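PDB 3REN: glycosyl hydrolase, family 8 from Clostridium perfringens, which probably hydrolyses alpha-1,4-glucosidic linkages of starch-like polysaccharides, acting as an alpha-amylase built on an (alpha/alpha)6-barrel. Local coordinates for residues 259-267 with 278-289. Sequence-based numbering, arbitrary orientation.
Sequences FKKDGFLVA and SQIESPSIYSNV
Two successive helices of the (alpha/alpha)6-barrel, 249-262 and 283-296, are joined here where the loop leaving the first crosses the lead-in to the second, and Tyr286 meets Leu265 at the centre. The phenol reaches back from the first turn of helix 283-296, its CG beside the backbone N (chi1 -69°), and its OH accepts a nearly straight bond from Leu265 N (2.9 Å, 165° at the hydrogen). The same hydroxyl points its hydrogen at Glu281 OE1, which lies at the edge of the ring and in its plane, but the modelled 2.3 Å between Tyr286 OH and Glu281 OE1 is too short to be trusted. Glu281 gets there with an extended chain whose CG passes 3.3 Å from Leu265 O, while Phe264 CB packs against both oxygens of the pair.

Leu265 O takes a hydrogen from a water, and Ser282 N donates to that water, which sits over one face of the Tyr286 ring, toward its rim. Further along, Ala267 N makes a weak, bent bond to Ile280 O (2.8 Å), and Val266 CA-H leans on the same carbonyl.

Around the ring carbons the contact is apolar. Phe259 CZ comes within 3.7 Å of Tyr286 CE1, but the rings, tilted by 30°, are slid apart and barely overlap. Leu265 CD1 lies over one face of the Phe259 ring, toward its rim, and meets Val289 CG2 tip to tip at 3.5 Å; Leu265 CB rests against Ile285 CG2. Helix 299-312 adds Leu309 beside Tyr286, and Tyr312 gives Glu281 OE2 a weak bond.

Both polar backbone atoms of Leu265 are thus satisfied, its N-H by the phenol and its carbonyl by the water shared with Ser282 N, which ties loop to helix.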
loop_
_atom_site.group_PDB
_atom_site.type_symbol
_atom_site.label_atom_id
_atom_site.label_comp_id
_atom_site.label_asym_id
_atom_site.label_seq_id
_atom_site.Cartn_x
_atom_site.Cartn_y
_atom_site.Cartn_z
ATOM N N PHE A 259 -2.864 2.133 -20.942
ATOM C CA PHE A 259 -3.729 3.196 -20.417
ATOM C C PHE A 259 -4.137 4.090 -21.596
ATOM O O PHE A 259 -5.221 4.474 -21.740
ATOM C CB PHE A 259 -2.984 4.038 -19.382
ATOM C CG PHE A 259 -3.853 4.847 -18.412
ATOM C CD1 PHE A 259 -5.204 4.994 -18.565
ATOM C CD2 PHE A 259 -3.268 5.465 -17.315
ATOM C CE1 PHE A 259 -5.921 5.715 -17.694
ATOM C CE2 PHE A 259 -3.994 6.174 -16.455
ATOM C CZ PHE A 259 -5.317 6.310 -16.633
ATOM N N LYS A 260 -3.184 4.380 -22.439
ATOM C CA LYS A 260 -3.474 5.179 -23.596
ATOM C C LYS A 260 -4.430 4.491 -24.567
ATOM O O LYS A 260 -5.398 5.049 -24.922
ATOM C CB LYS A 260 -2.187 5.592 -24.263
ATOM C CG LYS A 260 -2.277 6.155 -25.634
ATOM N NZ LYS A 260 -0.389 3.039 -26.713
ATOM N N LYS A 261 -4.156 3.250 -24.902
ATOM C CA LYS A 261 -5.017 2.494 -25.788
ATOM C C LYS A 261 -6.426 2.135 -25.285
ATOM O O LYS A 261 -7.342 2.438 -25.937
ATOM C CB LYS A 261 -4.310 1.256 -26.274
ATOM C CG LYS A 261 -4.924 0.620 -27.469
ATOM N N ASP A 262 -6.568 1.583 -24.088
ATOM C CA ASP A 262 -7.895 1.281 -23.525
ATOM C C ASP A 262 -8.617 2.523 -22.973
ATOM O O ASP A 262 -9.848 2.605 -22.990
ATOM C CB ASP A 262 -7.793 0.188 -22.439
ATOM C CG ASP A 262 -7.515 -1.207 -23.016
ATOM O OD1 ASP A 262 -7.414 -1.320 -24.263
ATOM O OD2 ASP A 262 -7.404 -2.197 -22.235
ATOM N N GLY A 263 -7.854 3.490 -22.483
ATOM C CA GLY A 263 -8.440 4.663 -21.834
ATOM C C GLY A 263 -8.696 4.438 -20.351
ATOM O O GLY A 263 -9.198 5.316 -19.660
ATOM N N PHE A 264 -8.337 3.255 -19.852
ATOM C CA PHE A 264 -8.540 2.934 -18.420
ATOM C C PHE A 264 -7.558 1.821 -18.095
ATOM O O PHE A 264 -6.937 1.283 -19.016
ATOM C CB PHE A 264 -9.948 2.406 -18.183
ATOM C CG PHE A 264 -10.367 1.336 -19.183
ATOM C CD1 PHE A 264 -9.869 0.031 -19.089
ATOM C CD2 PHE A 264 -11.277 1.638 -20.202
ATOM C CE1 PHE A 264 -10.244 -0.972 -20.012
ATOM C CE2 PHE A 264 -11.677 0.650 -21.138
ATOM C CZ PHE A 264 -11.152 -0.651 -21.059
ATOM N N LEU A 265 -7.442 1.479 -16.808
ATOM C CA LEU A 265 -6.733 0.280 -16.356
ATOM C C LEU A 265 -7.656 -0.564 -15.477
ATOM O O LEU A 265 -8.469 -0.031 -14.690
ATOM C CB LEU A 265 -5.434 0.642 -15.618
ATOM C CG LEU A 265 -4.392 1.414 -16.439
ATOM C CD1 LEU A 265 -3.405 2.196 -15.526
ATOM C CD2 LEU A 265 -3.593 0.487 -17.417
ATOM N N VAL A 266 -7.572 -1.878 -15.650
ATOM C CA VAL A 266 -8.448 -2.785 -14.927
ATOM C C VAL A 266 -7.658 -3.772 -14.029
ATOM O O VAL A 266 -6.427 -3.737 -13.997
ATOM C CB VAL A 266 -9.374 -3.579 -15.890
ATOM C CG1 VAL A 266 -10.480 -2.669 -16.454
ATOM C CG2 VAL A 266 -8.582 -4.204 -17.020
ATOM N N ALA A 267 -8.381 -4.644 -13.320
ATOM C CA ALA A 267 -7.796 -5.487 -12.246
ATOM C C ALA A 267 -6.862 -6.585 -12.711
ATOM O O ALA A 267 -5.941 -6.976 -11.984
ATOM C CB ALA A 267 -8.918 -6.093 -11.360
ATOM N N SER A 278 -10.589 -8.379 -17.045
ATOM C CA SER A 278 -11.519 -7.921 -16.024
ATOM C C SER A 278 -12.153 -6.637 -16.518
ATOM O O SER A 278 -11.583 -5.968 -17.348
ATOM C CB SER A 278 -10.773 -7.638 -14.694
ATOM O OG SER A 278 -11.670 -7.106 -13.720
ATOM N N GLN A 279 -13.318 -6.288 -16.003
ATOM C CA GLN A 279 -13.861 -4.945 -16.250
ATOM C C GLN A 279 -13.727 -4.029 -15.037
ATOM O O GLN A 279 -14.218 -2.886 -15.040
ATOM C CB GLN A 279 -15.337 -5.038 -16.602
ATOM C CG GLN A 279 -15.597 -5.390 -18.042
ATOM C CD GLN A 279 -17.088 -5.630 -18.265
ATOM O OE1 GLN A 279 -17.627 -6.674 -17.875
ATOM N NE2 GLN A 279 -17.763 -4.648 -18.866
ATOM N N ILE A 280 -13.078 -4.530 -13.998
ATOM C CA ILE A 280 -13.071 -3.837 -12.716
ATOM C C ILE A 280 -11.935 -2.820 -12.659
ATOM O O ILE A 280 -10.772 -3.177 -12.843
ATOM C CB ILE A 280 -12.979 -4.839 -11.524
ATOM C CG1 ILE A 280 -14.131 -5.869 -11.579
ATOM C CG2 ILE A 280 -12.949 -4.101 -10.150
ATOM C CD1 ILE A 280 -15.553 -5.301 -11.781
ATOM N N GLU A 281 -12.291 -1.563 -12.403
ATOM C CA GLU A 281 -11.313 -0.531 -12.110
ATOM C C GLU A 281 -11.220 -0.351 -10.568
ATOM O O GLU A 281 -12.124 -0.737 -9.844
ATOM C CB GLU A 281 -11.749 0.784 -12.732
ATOM C CG GLU A 281 -11.566 0.910 -14.244
ATOM C CD GLU A 281 -12.146 2.232 -14.711
ATOM O OE1 GLU A 281 -11.365 3.153 -15.021
ATOM O OE2 GLU A 281 -13.393 2.365 -14.697
ATOM N N SER A 282 -10.153 0.273 -10.090
ATOM C CA SER A 282 -9.952 0.458 -8.648
ATOM C C SER A 282 -9.211 1.767 -8.379
ATOM O O SER A 282 -8.227 2.037 -9.022
ATOM C CB SER A 282 -9.122 -0.753 -8.149
ATOM O OG SER A 282 -8.354 -0.466 -7.008
ATOM N N PRO A 283 -9.663 2.579 -7.407
ATOM C CA PRO A 283 -8.856 3.750 -7.019
ATOM C C PRO A 283 -7.403 3.387 -6.617
ATOM O O PRO A 283 -6.516 4.205 -6.785
ATOM C CB PRO A 283 -9.598 4.293 -5.782
ATOM C CG PRO A 283 -11.022 3.756 -5.943
ATOM C CD PRO A 283 -10.880 2.427 -6.580
ATOM N N SER A 284 -7.169 2.183 -6.089
ATOM C CA SER A 284 -5.808 1.779 -5.671
ATOM C C SER A 284 -4.871 1.581 -6.852
ATOM O O SER A 284 -3.675 1.880 -6.765
ATOM C CB SER A 284 -5.864 0.509 -4.825
ATOM O OG SER A 284 -6.461 0.815 -3.589
ATOM N N ILE A 285 -5.411 1.057 -7.948
ATOM C CA ILE A 285 -4.662 0.931 -9.198
ATOM C C ILE A 285 -4.259 2.318 -9.677
ATOM O O ILE A 285 -3.069 2.595 -9.911
ATOM C CB ILE A 285 -5.524 0.310 -10.277
ATOM C CG1 ILE A 285 -5.935 -1.096 -9.867
ATOM C CG2 ILE A 285 -4.793 0.329 -11.645
ATOM C CD1 ILE A 285 -4.885 -2.076 -10.082
ATOM N N TYR A 286 -5.265 3.198 -9.833
ATOM C CA TYR A 286 -4.975 4.572 -10.318
ATOM C C TYR A 286 -4.038 5.351 -9.409
ATOM O O TYR A 286 -3.171 6.075 -9.894
ATOM C CB TYR A 286 -6.266 5.359 -10.581
ATOM C CG TYR A 286 -7.019 4.819 -11.785
ATOM C CD1 TYR A 286 -6.369 4.649 -13.016
ATOM C CD2 TYR A 286 -8.355 4.447 -11.685
ATOM C CE1 TYR A 286 -7.036 4.143 -14.147
ATOM C CE2 TYR A 286 -9.053 3.938 -12.815
ATOM C CZ TYR A 286 -8.375 3.795 -14.036
ATOM O OH TYR A 286 -9.035 3.308 -15.140
ATOM N N SER A 287 -4.212 5.184 -8.094
ATOM C CA SER A 287 -3.287 5.757 -7.106
ATOM C C SER A 287 -1.870 5.364 -7.335
ATOM O O SER A 287 -0.994 6.225 -7.323
ATOM C CB SER A 287 -3.686 5.361 -5.680
ATOM O OG SER A 287 -4.935 5.948 -5.355
ATOM N N ASN A 288 -1.618 4.065 -7.550
ATOM C CA ASN A 288 -0.265 3.605 -7.733
ATOM C C ASN A 288 0.347 4.107 -9.033
ATOM O O ASN A 288 1.535 4.446 -9.079
ATOM C CB ASN A 288 -0.229 2.060 -7.684
ATOM C CG ASN A 288 -0.221 1.536 -6.255
ATOM O OD1 ASN A 288 0.052 2.282 -5.328
ATOM N ND2 ASN A 288 -0.530 0.255 -6.072
ATOM N N VAL A 289 -0.467 4.133 -10.096
ATOM C CA VAL A 289 -0.013 4.617 -11.397
ATOM C C VAL A 289 0.384 6.094 -11.277
ATOM O O VAL A 289 1.428 6.514 -11.788
ATOM C CB VAL A 289 -1.118 4.427 -12.464
ATOM C CG1 VAL A 289 -0.688 5.051 -13.782
ATOM C CG2 VAL A 289 -1.424 2.939 -12.683
HETATM O O HOH W 1 -8.162 0.918 -12.072
#